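Local coordinates for protein type I polyketide synthase PikAII (Streptomyces venezuelae, PDB 3QP9) that carries a C2-type ketoreductase of a modular polyketide synthase, with a Rossmann fold, probably epimerising polyketide intermediates rather than reducing them, at residues L233-L238 with L512-R517; A405-A410 with T487-D492; G87-L92 with L138-E143. All coordinates share one frame; numbering follows the deposited sequence.

Contact 1: residues L233-L238 with L512-R517; sequences LVRASL and LPEARR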
ATOM      1  N   LEU A 233      -6.587   0.264  12.525  1.00 23.53           N
ATOM      2  CA  LEU A 233      -7.687   0.841  11.730  1.00 23.59           C
ATOM      3  C   LEU A 233      -8.774   1.354  12.641  1.00 24.44           C
ATOM      4  O   LEU A 233      -9.288   0.618  13.466  1.00 25.11           O
ATOM      5  CB  LEU A 233      -8.225  -0.234  10.779  1.00 23.20           C
ATOM      6  CG  LEU A 233      -9.344   0.300   9.877  1.00 22.86           C
ATOM      7  CD1 LEU A 233      -8.547   1.074   8.780  1.00 22.87           C
ATOM      8  CD2 LEU A 233     -10.050  -0.951   9.314  1.00 27.42           C
ATOM      9  N   VAL A 234      -9.056   2.653  12.594  1.00 24.17           N
ATOM     10  CA  VAL A 234     -10.072   3.222  13.424  1.00 24.82           C
ATOM     11  C   VAL A 234     -11.129   3.973  12.598  1.00 25.19           C
ATOM     12  O   VAL A 234     -10.911   4.360  11.433  1.00 24.52           O
ATOM     13  CB  VAL A 234      -9.453   4.230  14.507  1.00 25.89           C
ATOM     14  CG1 VAL A 234      -8.420   3.434  15.462  1.00 29.10           C
ATOM     15  CG2 VAL A 234      -8.859   5.397  13.809  1.00 26.16           C
ATOM     16  N   ARG A 235     -12.273   4.275  13.207  1.00 27.10           N
ATOM     17  CA  ARG A 235     -13.250   5.131  12.499  1.00 30.34           C
ATOM     18  C   ARG A 235     -12.727   6.527  12.355  1.00 30.47           C
ATOM     19  O   ARG A 235     -12.090   7.090  13.267  1.00 29.37           O
ATOM     20  CB  ARG A 235     -14.586   5.246  13.275  1.00 31.91           C
ATOM     21  CG  ARG A 235     -15.420   4.051  13.046  1.00 35.14           C
ATOM     22  CD  ARG A 235     -16.854   4.147  13.538  1.00 38.22           C
ATOM     23  NE  ARG A 235     -17.394   2.797  13.385  1.00 36.96           N
ATOM     24  CZ  ARG A 235     -17.875   2.292  12.259  1.00 40.09           C
ATOM     25  NH1 ARG A 235     -18.314   1.011  12.229  1.00 37.30           N
ATOM     26  NH2 ARG A 235     -17.930   3.068  11.182  1.00 39.65           N
ATOM     27  N   ALA A 236     -12.952   7.081  11.195  1.00 32.47           N
ATOM     28  CA  ALA A 236     -12.608   8.456  10.914  1.00 36.09           C
ATOM     29  C   ALA A 236     -13.882   9.275  10.715  1.00 38.34           C
ATOM     30  O   ALA A 236     -14.090   9.846   9.660  1.00 37.58           O
ATOM     31  CB  ALA A 236     -11.719   8.542   9.667  1.00 35.44           C
ATOM     32  N   SER A 237     -14.776   9.290  11.688  1.00 41.27           N
ATOM     33  CA  SER A 237     -16.041   9.993  11.463  1.00 47.48           C
ATOM     34  C   SER A 237     -15.877  11.582  11.323  1.00 47.71           C
ATOM     35  O   SER A 237     -14.799  12.124  11.596  1.00 46.64           O
ATOM     36  CB  SER A 237     -17.106   9.493  12.462  1.00 47.98           C
ATOM     37  OG  SER A 237     -17.448   8.134  12.081  1.00 51.49           O
ATOM     38  N   LEU A 238     -16.876  12.282  10.766  1.00 50.47           N
ATOM     39  CA  LEU A 238     -16.824  13.781  10.751  1.00 51.56           C
ATOM     40  C   LEU A 238     -17.491  14.382  11.978  1.00 53.01           C
ATOM     41  O   LEU A 238     -16.906  15.251  12.665  1.00 54.62           O
ATOM     42  CB  LEU A 238     -17.431  14.402   9.476  1.00 51.85           C
ATOM     43  CG  LEU A 238     -16.876  14.018   8.085  1.00 53.82           C
ATOM     44  CD1 LEU A 238     -17.426  14.982   7.037  1.00 58.07           C
ATOM     45  CD2 LEU A 238     -15.339  14.033   8.001  1.00 55.65           C
ATOM     46  N   LEU A 512     -11.311  -0.589  17.195  1.00 24.88           N
ATOM     47  CA  LEU A 512     -12.491  -0.296  16.450  1.00 24.76           C
ATOM     48  C   LEU A 512     -13.673  -1.052  17.085  1.00 24.43           C
ATOM     49  O   LEU A 512     -13.812  -2.260  16.895  1.00 26.33           O
ATOM     50  CB  LEU A 512     -12.267  -0.741  14.989  1.00 25.40           C
ATOM     51  CG  LEU A 512     -13.339  -0.499  13.931  1.00 27.93           C
ATOM     52  CD1 LEU A 512     -13.569   0.960  14.008  1.00 37.83           C
ATOM     53  CD2 LEU A 512     -12.753  -0.845  12.531  1.00 30.28           C
ATOM     54  N   PRO A 513     -14.524  -0.354  17.869  1.00 26.21           N
ATOM     55  CA  PRO A 513     -15.589  -1.048  18.672  1.00 27.18           C
ATOM     56  C   PRO A 513     -16.390  -2.212  18.054  1.00 29.56           C
ATOM     57  O   PRO A 513     -16.437  -3.275  18.656  1.00 27.68           O
ATOM     58  CB  PRO A 513     -16.507   0.084  19.101  1.00 29.64           C
ATOM     59  CG  PRO A 513     -15.487   1.241  19.319  1.00 27.34           C
ATOM     60  CD  PRO A 513     -14.437   1.099  18.177  1.00 27.25           C
ATOM     61  N   GLU A 514     -17.003  -2.017  16.883  1.00 29.39           N
ATOM     62  CA  GLU A 514     -17.818  -3.077  16.275  1.00 33.32           C
ATOM     63  C   GLU A 514     -16.939  -4.290  15.946  1.00 32.21           C
ATOM     64  O   GLU A 514     -17.407  -5.438  15.894  1.00 34.82           O
ATOM     65  CB  GLU A 514     -18.504  -2.569  15.005  1.00 33.62           C
ATOM     66  CG  GLU A 514     -19.375  -1.312  15.107  1.00 41.74           C
ATOM     67  CD  GLU A 514     -18.713   0.076  15.426  1.00 48.61           C
ATOM     68  OE1 GLU A 514     -19.523   0.936  15.862  1.00 54.91           O
ATOM     69  OE2 GLU A 514     -17.489   0.391  15.243  1.00 47.87           O
ATOM     70  N   ALA A 515     -15.651  -4.063  15.664  1.00 29.41           N
ATOM     71  CA  ALA A 515     -14.826  -5.207  15.356  1.00 26.37           C
ATOM     72  C   ALA A 515     -14.301  -5.870  16.621  1.00 28.65           C
ATOM     73  O   ALA A 515     -14.412  -7.087  16.779  1.00 27.14           O
ATOM     74  CB  ALA A 515     -13.653  -4.786  14.401  1.00 26.70           C
ATOM     75  N   ARG A 516     -13.799  -5.074  17.575  1.00 27.50           N
ATOM     76  CA  ARG A 516     -13.225  -5.631  18.833  1.00 28.63           C
ATOM     77  C   ARG A 516     -14.306  -6.384  19.623  1.00 29.56           C
ATOM     78  O   ARG A 516     -14.029  -7.424  20.240  1.00 29.95           O
ATOM     79  CB  ARG A 516     -12.632  -4.483  19.696  1.00 27.51           C
ATOM     80  CG  ARG A 516     -12.140  -4.924  21.012  1.00 30.07           C
ATOM     81  CD  ARG A 516     -10.989  -5.987  20.957  1.00 32.79           C
ATOM     82  NE  ARG A 516     -10.478  -6.421  22.291  1.00 28.85           N
ATOM     83  CZ  ARG A 516     -11.122  -7.331  23.055  1.00 35.03           C
ATOM     84  NH1 ARG A 516     -12.285  -7.882  22.625  1.00 33.16           N
ATOM     85  NH2 ARG A 516     -10.635  -7.691  24.235  1.00 29.35           N
ATOM     86  N   ARG A 517     -15.546  -5.931  19.535  1.00 30.30           N
ATOM     87  CA  ARG A 517     -16.589  -6.631  20.343  1.00 32.41           C
ATOM     88  C   ARG A 517     -16.932  -8.004  19.754  1.00 33.79           C
ATOM     89  O   ARG A 517     -17.596  -8.842  20.402  1.00 33.04           O
ATOM     90  CB  ARG A 517     -17.835  -5.765  20.478  1.00 33.41           C
ATOM     91  CG  ARG A 517     -17.557  -4.597  21.460  1.00 32.27           C
ATOM     92  CD  ARG A 517     -18.519  -3.496  21.227  1.00 40.37           C
ATOM     93  NE  ARG A 517     -18.078  -2.205  21.844  1.00 39.24           N
ATOM     94  CZ  ARG A 517     -18.790  -1.119  21.699  1.00 40.43           C
ATOM     95  NH1 ARG A 517     -19.930  -1.187  20.951  1.00 39.85           N
ATOM     96  NH2 ARG A 517     -18.402   0.012  22.269  1.00 46.73           N
TER

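Contact 2: residues A405-A410 with T487-D492; sequences AIWGGA and TIADVD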
ATOM      1  N   ALA A 405      -4.599  -2.864   0.432  1.00 26.66           N
ATOM      2  CA  ALA A 405      -3.434  -2.217   0.953  1.00 27.47           C
ATOM      3  C   ALA A 405      -3.563  -1.787   2.422  1.00 27.70           C
ATOM      4  O   ALA A 405      -2.566  -1.352   3.048  1.00 27.94           O
ATOM      5  CB  ALA A 405      -3.119  -0.963   0.059  1.00 25.25           C
ATOM      6  N   ILE A 406      -4.780  -1.811   2.939  1.00 27.01           N
ATOM      7  CA  ILE A 406      -5.067  -1.325   4.301  1.00 27.51           C
ATOM      8  C   ILE A 406      -4.987  -2.491   5.300  1.00 28.96           C
ATOM      9  O   ILE A 406      -4.157  -2.486   6.202  1.00 28.51           O
ATOM     10  CB  ILE A 406      -6.437  -0.731   4.366  1.00 26.14           C
ATOM     11  CG1 ILE A 406      -6.490   0.538   3.445  1.00 26.85           C
ATOM     12  CG2 ILE A 406      -6.784  -0.322   5.862  1.00 26.69           C
ATOM     13  CD1 ILE A 406      -5.443   1.653   3.751  1.00 24.84           C
ATOM     14  N   TRP A 407      -5.762  -3.536   5.046  1.00 28.32           N
ATOM     15  CA  TRP A 407      -5.768  -4.663   5.923  1.00 31.59           C
ATOM     16  C   TRP A 407      -5.263  -5.927   5.216  1.00 31.68           C
ATOM     17  O   TRP A 407      -4.746  -6.824   5.876  1.00 32.55           O
ATOM     18  CB  TRP A 407      -7.169  -4.848   6.559  1.00 30.13           C
ATOM     19  CG  TRP A 407      -8.372  -4.971   5.624  1.00 31.26           C
ATOM     20  CD1 TRP A 407      -8.639  -5.984   4.725  1.00 32.73           C
ATOM     21  CD2 TRP A 407      -9.503  -4.095   5.580  1.00 33.39           C
ATOM     22  NE1 TRP A 407      -9.841  -5.763   4.109  1.00 32.38           N
ATOM     23  CE2 TRP A 407     -10.393  -4.611   4.611  1.00 35.74           C
ATOM     24  CE3 TRP A 407      -9.833  -2.878   6.253  1.00 33.66           C
ATOM     25  CZ2 TRP A 407     -11.625  -4.007   4.329  1.00 36.40           C
ATOM     26  CZ3 TRP A 407     -11.049  -2.251   5.944  1.00 34.29           C
ATOM     27  CH2 TRP A 407     -11.926  -2.829   4.979  1.00 36.83           C
ATOM     28  N   GLY A 408      -5.360  -6.013   3.891  1.00 34.02           N
ATOM     29  CA  GLY A 408      -4.829  -7.256   3.211  1.00 34.23           C
ATOM     30  C   GLY A 408      -5.910  -8.331   3.097  1.00 37.65           C
ATOM     31  O   GLY A 408      -6.918  -8.343   3.861  1.00 40.02           O
ATOM     32  N   GLY A 409      -5.688  -9.303   2.243  1.00 37.56           N
ATOM     33  CA  GLY A 409      -6.678 -10.344   2.003  1.00 37.49           C
ATOM     34  C   GLY A 409      -5.885 -11.474   1.391  1.00 37.35           C
ATOM     35  O   GLY A 409      -4.897 -11.248   0.743  1.00 37.51           O
ATOM     36  N   ALA A 410      -6.283 -12.711   1.634  1.00 38.39           N
ATOM     37  CA  ALA A 410      -5.550 -13.819   1.024  1.00 37.14           C
ATOM     38  C   ALA A 410      -5.717 -13.728  -0.498  1.00 38.72           C
ATOM     39  O   ALA A 410      -6.822 -13.405  -1.026  1.00 38.28           O
ATOM     40  CB  ALA A 410      -6.110 -15.141   1.557  1.00 39.57           C
ATOM     41  N   THR A 487      -9.933   5.500   4.283  1.00 25.32           N
ATOM     42  CA  THR A 487     -10.497   4.230   3.740  1.00 24.53           C
ATOM     43  C   THR A 487     -12.043   4.391   3.662  1.00 25.51           C
ATOM     44  O   THR A 487     -12.669   4.734   4.635  1.00 25.16           O
ATOM     45  CB  THR A 487     -10.196   3.074   4.667  1.00 24.60           C
ATOM     46  OG1 THR A 487      -8.806   2.921   4.667  1.00 26.10           O
ATOM     47  CG2 THR A 487     -10.881   1.726   4.232  1.00 26.29           C
ATOM     48  N   ILE A 488     -12.646   4.024   2.525  1.00 25.16           N
ATOM     49  CA  ILE A 488     -14.086   4.107   2.419  1.00 24.31           C
ATOM     50  C   ILE A 488     -14.531   2.666   2.148  1.00 25.05           C
ATOM     51  O   ILE A 488     -14.266   2.138   1.100  1.00 25.01           O
ATOM     52  CB  ILE A 488     -14.448   4.981   1.288  1.00 23.86           C
ATOM     53  CG1 ILE A 488     -13.859   6.386   1.594  1.00 25.15           C
ATOM     54  CG2 ILE A 488     -16.070   5.105   1.205  1.00 25.35           C
ATOM     55  CD1 ILE A 488     -14.252   7.399   0.569  1.00 33.35           C
ATOM     56  N   ALA A 489     -15.281   2.100   3.069  1.00 25.06           N
ATOM     57  CA  ALA A 489     -15.685   0.718   2.936  1.00 26.39           C
ATOM     58  C   ALA A 489     -16.975   0.454   3.760  1.00 26.68           C
ATOM     59  O   ALA A 489     -17.198   1.096   4.795  1.00 26.43           O
ATOM     60  CB  ALA A 489     -14.505  -0.173   3.387  1.00 26.46           C
ATOM     61  N   ASP A 490     -17.867  -0.396   3.244  1.00 26.99           N
ATOM     62  CA  ASP A 490     -19.114  -0.722   3.907  1.00 28.62           C
ATOM     63  C   ASP A 490     -18.861  -2.110   4.468  1.00 29.69           C
ATOM     64  O   ASP A 490     -18.874  -3.088   3.706  1.00 28.37           O
ATOM     65  CB  ASP A 490     -20.282  -0.724   2.862  1.00 28.43           C
ATOM     66  CG  ASP A 490     -21.644  -0.985   3.521  1.00 33.25           C
ATOM     67  OD1 ASP A 490     -21.658  -1.326   4.726  1.00 37.63           O
ATOM     68  OD2 ASP A 490     -22.701  -0.834   2.873  1.00 38.31           O
ATOM     69  N   VAL A 491     -18.613  -2.185   5.784  1.00 29.57           N
ATOM     70  CA  VAL A 491     -18.144  -3.376   6.447  1.00 31.24           C
ATOM     71  C   VAL A 491     -19.127  -3.715   7.599  1.00 32.95           C
ATOM     72  O   VAL A 491     -19.461  -2.841   8.417  1.00 32.82           O
ATOM     73  CB  VAL A 491     -16.708  -3.165   7.034  1.00 30.37           C
ATOM     74  CG1 VAL A 491     -16.135  -4.550   7.442  1.00 31.46           C
ATOM     75  CG2 VAL A 491     -15.737  -2.509   6.025  1.00 29.15           C
ATOM     76  N   ASP A 492     -19.667  -4.935   7.603  1.00 32.83           N
ATOM     77  CA  ASP A 492     -20.303  -5.507   8.797  1.00 34.38           C
ATOM     78  C   ASP A 492     -19.171  -6.179   9.590  1.00 33.19           C
ATOM     79  O   ASP A 492     -18.797  -7.304   9.306  1.00 31.64           O
ATOM     80  CB  ASP A 492     -21.378  -6.540   8.389  1.00 35.10           C
ATOM     81  CG  ASP A 492     -21.953  -7.325   9.571  1.00 38.98           C
ATOM     82  OD1 ASP A 492     -21.753  -7.033  10.789  1.00 37.91           O
ATOM     83  OD2 ASP A 492     -22.612  -8.325   9.257  1.00 45.43           O
TER

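Contact 3: residues G87-L92 with L138-E143; sequences GDRQRL and LVQALE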
ATOM      1  N   GLY A  87      18.971 -12.918  -7.418  1.00 67.08           N
ATOM      2  CA  GLY A  87      19.070 -14.378  -7.345  1.00 67.40           C
ATOM      3  C   GLY A  87      17.771 -15.153  -7.383  1.00 66.79           C
ATOM      4  O   GLY A  87      16.709 -14.642  -7.027  1.00 67.40           O
ATOM      5  N   ASP A  88      17.887 -16.404  -7.813  1.00 66.51           N
ATOM      6  CA  ASP A  88      16.795 -17.377  -7.881  1.00 65.02           C
ATOM      7  C   ASP A  88      16.275 -17.774  -6.474  1.00 62.66           C
ATOM      8  O   ASP A  88      17.011 -17.717  -5.469  1.00 61.55           O
ATOM      9  CB  ASP A  88      17.311 -18.641  -8.618  1.00 66.57           C
ATOM     10  CG  ASP A  88      16.193 -19.561  -9.058  1.00 68.12           C
ATOM     11  OD1 ASP A  88      15.635 -19.328 -10.144  1.00 70.19           O
ATOM     12  OD2 ASP A  88      15.863 -20.515  -8.321  1.00 70.88           O
ATOM     13  N   ARG A  89      15.018 -18.202  -6.424  1.00 59.78           N
ATOM     14  CA  ARG A  89      14.458 -18.730  -5.219  1.00 57.85           C
ATOM     15  C   ARG A  89      15.266 -19.966  -4.771  1.00 57.59           C
ATOM     16  O   ARG A  89      15.787 -20.015  -3.648  1.00 55.67           O
ATOM     17  CB  ARG A  89      12.927 -18.905  -5.357  1.00 57.26           C
ATOM     18  CG  ARG A  89      12.342 -20.261  -5.584  1.00 58.78           C
ATOM     19  CD  ARG A  89      11.255 -20.537  -4.540  1.00 55.69           C
ATOM     20  NE  ARG A  89       9.881 -20.414  -5.003  1.00 53.67           N
ATOM     21  CZ  ARG A  89       8.855 -21.079  -4.473  1.00 56.17           C
ATOM     22  NH1 ARG A  89       9.046 -21.953  -3.496  1.00 54.25           N
ATOM     23  NH2 ARG A  89       7.618 -20.892  -4.932  1.00 59.12           N
ATOM     24  N   GLN A  90      15.466 -20.912  -5.685  1.00 58.00           N
ATOM     25  CA  GLN A  90      16.239 -22.101  -5.348  1.00 58.23           C
ATOM     26  C   GLN A  90      17.624 -21.809  -4.755  1.00 57.12           C
ATOM     27  O   GLN A  90      17.999 -22.444  -3.776  1.00 56.50           O
ATOM     28  CB  GLN A  90      16.238 -23.114  -6.494  1.00 59.76           C
ATOM     29  CG  GLN A  90      15.001 -24.066  -6.442  1.00 63.48           C
ATOM     30  CD  GLN A  90      13.694 -23.443  -5.823  1.00 64.70           C
ATOM     31  OE1 GLN A  90      12.695 -23.236  -6.529  1.00 64.04           O
ATOM     32  NE2 GLN A  90      13.706 -23.182  -4.502  1.00 65.26           N
ATOM     33  N   ARG A  91      18.348 -20.821  -5.289  1.00 56.18           N
ATOM     34  CA  ARG A  91      19.630 -20.415  -4.686  1.00 55.73           C
ATOM     35  C   ARG A  91      19.471 -19.936  -3.246  1.00 54.56           C
ATOM     36  O   ARG A  91      20.281 -20.293  -2.384  1.00 53.57           O
ATOM     37  CB  ARG A  91      20.316 -19.335  -5.518  1.00 56.77           C
ATOM     38  CG  ARG A  91      20.425 -19.685  -6.994  1.00 61.77           C
ATOM     39  CD  ARG A  91      21.653 -20.550  -7.272  1.00 69.39           C
ATOM     40  NE  ARG A  91      22.031 -20.610  -8.687  1.00 73.80           N
ATOM     41  CZ  ARG A  91      22.377 -19.562  -9.452  1.00 77.34           C
ATOM     42  NH1 ARG A  91      22.367 -18.320  -8.967  1.00 77.14           N
ATOM     43  NH2 ARG A  91      22.727 -19.748 -10.730  1.00 78.43           N
ATOM     44  N   LEU A  92      18.421 -19.129  -2.987  1.00 51.48           N
ATOM     45  CA  LEU A  92      18.200 -18.592  -1.647  1.00 50.10           C
ATOM     46  C   LEU A  92      17.811 -19.712  -0.680  1.00 48.80           C
ATOM     47  O   LEU A  92      18.257 -19.702   0.448  1.00 47.60           O
ATOM     48  CB  LEU A  92      17.112 -17.511  -1.632  1.00 48.29           C
ATOM     49  CG  LEU A  92      17.346 -16.227  -0.820  1.00 48.66           C
ATOM     50  CD1 LEU A  92      16.095 -15.285  -0.830  1.00 48.06           C
ATOM     51  CD2 LEU A  92      17.789 -16.462   0.577  1.00 43.71           C
ATOM     52  N   LEU A 138      12.208 -14.320  -0.663  1.00 34.89           N
ATOM     53  CA  LEU A 138      12.580 -14.802   0.659  1.00 36.15           C
ATOM     54  C   LEU A 138      11.428 -15.499   1.375  1.00 35.71           C
ATOM     55  O   LEU A 138      11.656 -16.511   2.002  1.00 36.42           O
ATOM     56  CB  LEU A 138      13.195 -13.691   1.509  1.00 34.10           C
ATOM     57  CG  LEU A 138      13.526 -14.062   2.957  1.00 36.81           C
ATOM     58  CD1 LEU A 138      14.711 -15.031   2.989  1.00 35.86           C
ATOM     59  CD2 LEU A 138      13.820 -12.862   3.765  1.00 31.85           C
ATOM     60  N   VAL A 139      10.200 -14.997   1.219  1.00 35.18           N
ATOM     61  CA  VAL A 139       9.004 -15.564   1.861  1.00 35.88           C
ATOM     62  C   VAL A 139       8.791 -16.991   1.300  1.00 38.37           C
ATOM     63  O   VAL A 139       8.284 -17.904   1.995  1.00 38.65           O
ATOM     64  CB  VAL A 139       7.778 -14.760   1.483  1.00 36.19           C
ATOM     65  CG1 VAL A 139       6.501 -15.505   1.856  1.00 35.69           C
ATOM     66  CG2 VAL A 139       7.805 -13.384   2.141  1.00 32.63           C
ATOM     67  N   GLN A 140       9.114 -17.128   0.029  1.00 38.66           N
ATOM     68  CA  GLN A 140       8.872 -18.390  -0.669  1.00 41.06           C
ATOM     69  C   GLN A 140       9.952 -19.392  -0.282  1.00 41.62           C
ATOM     70  O   GLN A 140       9.647 -20.536   0.043  1.00 44.69           O
ATOM     71  CB  GLN A 140       8.965 -18.155  -2.173  1.00 42.14           C
ATOM     72  CG  GLN A 140       7.709 -17.646  -2.806  1.00 41.52           C
ATOM     73  CD  GLN A 140       7.895 -17.127  -4.210  1.00 39.74           C
ATOM     74  OE1 GLN A 140       9.024 -16.920  -4.725  1.00 40.04           O
ATOM     75  NE2 GLN A 140       6.775 -16.939  -4.860  1.00 34.67           N
ATOM     76  N   ALA A 141      11.201 -18.923  -0.312  1.00 41.91           N
ATOM     77  CA  ALA A 141      12.408 -19.719  -0.111  1.00 41.93           C
ATOM     78  C   ALA A 141      12.563 -20.215   1.336  1.00 42.30           C
ATOM     79  O   ALA A 141      13.051 -21.324   1.564  1.00 40.61           O
ATOM     80  CB  ALA A 141      13.602 -18.966  -0.546  1.00 40.68           C
ATOM     81  N   LEU A 142      12.165 -19.388   2.320  1.00 40.71           N
ATOM     82  CA  LEU A 142      12.035 -19.875   3.718  1.00 41.00           C
ATOM     83  C   LEU A 142      11.221 -21.193   3.845  1.00 41.76           C
ATOM     84  O   LEU A 142      11.615 -22.126   4.547  1.00 42.51           O
ATOM     85  CB  LEU A 142      11.397 -18.775   4.595  1.00 38.65           C
ATOM     86  CG  LEU A 142      12.394 -17.624   4.883  1.00 39.12           C
ATOM     87  CD1 LEU A 142      11.638 -16.412   5.473  1.00 32.45           C
ATOM     88  CD2 LEU A 142      13.558 -18.050   5.794  1.00 35.86           C
ATOM     89  N   GLU A 143      10.080 -21.257   3.176  1.00 43.58           N
ATOM     90  CA  GLU A 143       9.262 -22.459   3.197  1.00 45.88           C
ATOM     91  C   GLU A 143       9.970 -23.582   2.427  1.00 46.83           C
ATOM     92  O   GLU A 143       9.933 -24.704   2.888  1.00 48.32           O
ATOM     93  CB  GLU A 143       7.853 -22.219   2.642  1.00 46.05           C
ATOM     94  CG  GLU A 143       6.853 -23.313   3.068  1.00 53.69           C
ATOM     95  CD  GLU A 143       5.412 -23.093   2.568  1.00 61.64           C
ATOM     96  OE1 GLU A 143       4.476 -23.612   3.239  1.00 64.29           O
ATOM     97  OE2 GLU A 143       5.207 -22.422   1.513  1.00 65.55           O
TER

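Contact 1: residues L233-L238 with L512-R517
Arg235 and Glu514 form the polar half of this contact, a salt bridge in which one carboxylate oxygen serves two donors. Arg235 NE lies 3.0 Å from Glu514 OE2 with an N-H...O angle of 156°, while Arg235 NH1 makes a weak bond to the same OE2, 3.2 Å away. The acceptor sits at the guanidinium edge, in its plane, but the donor comes to OE2 from above the carboxylate, 52° out of that plane, because the two flat groups stand almost perpendicular. A bend in the Glu514 chain at chi2 (67°) turns the carboxylate toward the arginine, which reaches over in extended form. The remaining terminal nitrogen, Arg235 NH2, donates to Ser27 O, so NE and NH2 each have a good acceptor, and NH1 a weak one.

Next to the bridge Leu512 supplies the apolar half. Leu512 CD1 packs on Arg235 CG at 3.7 Å. Leu512 CB rests against Leu233 O at 3.6 Å, and the two leucine side chains meet beside it. Leu512 occupies the N-cap position of helix 513-516, and its carbonyl O is taken twice, by Ala515 N and Arg516 N from opposite faces. The strand backbone finds its partners to the flanks, Val234 pairing with Arg31 and Leu233 with Leu508.

Trp493 touches Leu233, Arg235, Leu512 and Glu514. The end of strand 227-235 is thus joined to helix 513-516 by a buried leucine pair and a partly exposed ion pair, whose shared oxygen makes the bridge lopsided.

Contact 2: residues A405-A410 with T487-D492
The Trp407 indole is the flat group here, and segment 487-492 meets it around the rim of its six-membered ring. Ala489 CB lies at the edge, close to the ring plane, 4.0 Å from Trp407 CH2. Val491 CG2 reaches the same CH2 at 4.0 Å but obliquely, its side chain coming from the direction opposite to the indole. Thr487 CG2, also oblique, is 4.3 Å from Trp407 CZ3. Three methyl groups of alternate residues therefore follow the far end of the indole. Phe496 adds an edge-to-face ring contact, and Leu233 packs on the indole as well. A chi1 of 55° places CG between the backbone N and the carbonyl carbon of Trp407, and this directs the ring at segment 487-492.

Beside it, the side chains of Ile406 and Thr487 run past one another, antiparallel. Thr487 OG1 touches Ile406 CG1 at 3.5 Å and CD1 at 3.7 Å; CG2 of the same isoleucine is somewhat farther, at 4.0 Å. These are van der Waals contacts of a hydroxyl oxygen with a branched chain. The backbone turns directly after the tryptophan, where Gly408 has a positive phi (90°), a conformation that calls for glycine.

Segment 405-410 lies in the loop between strand 396-402 and helix 413-426, the connection that in short-chain dehydrogenase/reductase relatives passes beside the active site. Ile406 packs on Asp423 of that helix and Ala440 of strand 435-441, and Ile406 O accepts from Arg231 of strand 227-235. Segment 487-492 pairs with Tyr30 and Trp28 on one flank and Ala440 and Ser442 on the other, then ends at Asp492, the N-cap of helix 493-501.

Contact 3: residues G87-L92 with L138-E143
Leu92 and Ala141 meet where two helices of the N-terminal Rossmann-like part, 89-102 and 130-144, pack against each other. This is the tight side. Leu92 CB is 4.0 Å from Ala141 CB, and Leu92 CD1 lies 3.8 Å from Leu138 CA, so its branch presses on the neighbouring backbone as well as on the Leu138 side chain. The small methyl of Ala141 permits the approach, with Arg89 and Ala141 only 5.6 Å apart between their CA atoms. Leu96 and Leu151 continue the apolar layer.

The Arg89 side is looser and partly open to solvent, although its partner Gln140 is buried. Arg89 is bent at chi2 and chi3, which centres its guanidinium face over Gln140 CB, CZ 3.7 Å from that CB. The amide of Gln140 is stacked, its plane 24° from that of the guanidinium; Arg89 NE and Gln140 OE1 stay 3.6 Å apart, so the pair meets by stacking and van der Waals contact. Each polar end is held from outside the two segments: Arg89 NH1 in a salt bridge with Asp144, and Gln140 NE2 by the carbonyls of Thr361 and Leu358. At the exposed helix start, Asp88 OD2 caps Gln90 N at 2.7 Å.

In the fold
From the N terminus, contact 3 comes first: it closes a short loop of 45 residues within the N-terminal Rossmann-like part, and is complete before contact 1 opens at 233. Contact 1 then spans 273 residues, joining the end of strand 227-235 to helix 513-516 near the C terminus. Contact 2 is nested within that long loop, tying the loop after strand 396-402, inside the KR range, to the end of strand 485-488. Contacts 1 and 2 touch, through Leu233 against Trp407 and Ile406, with centres about 12 Å apart, so they form one continuous region. Contact 3 stands apart, its centre about 38 Å from that of contact 1 and about 30 Å from that of contact 2.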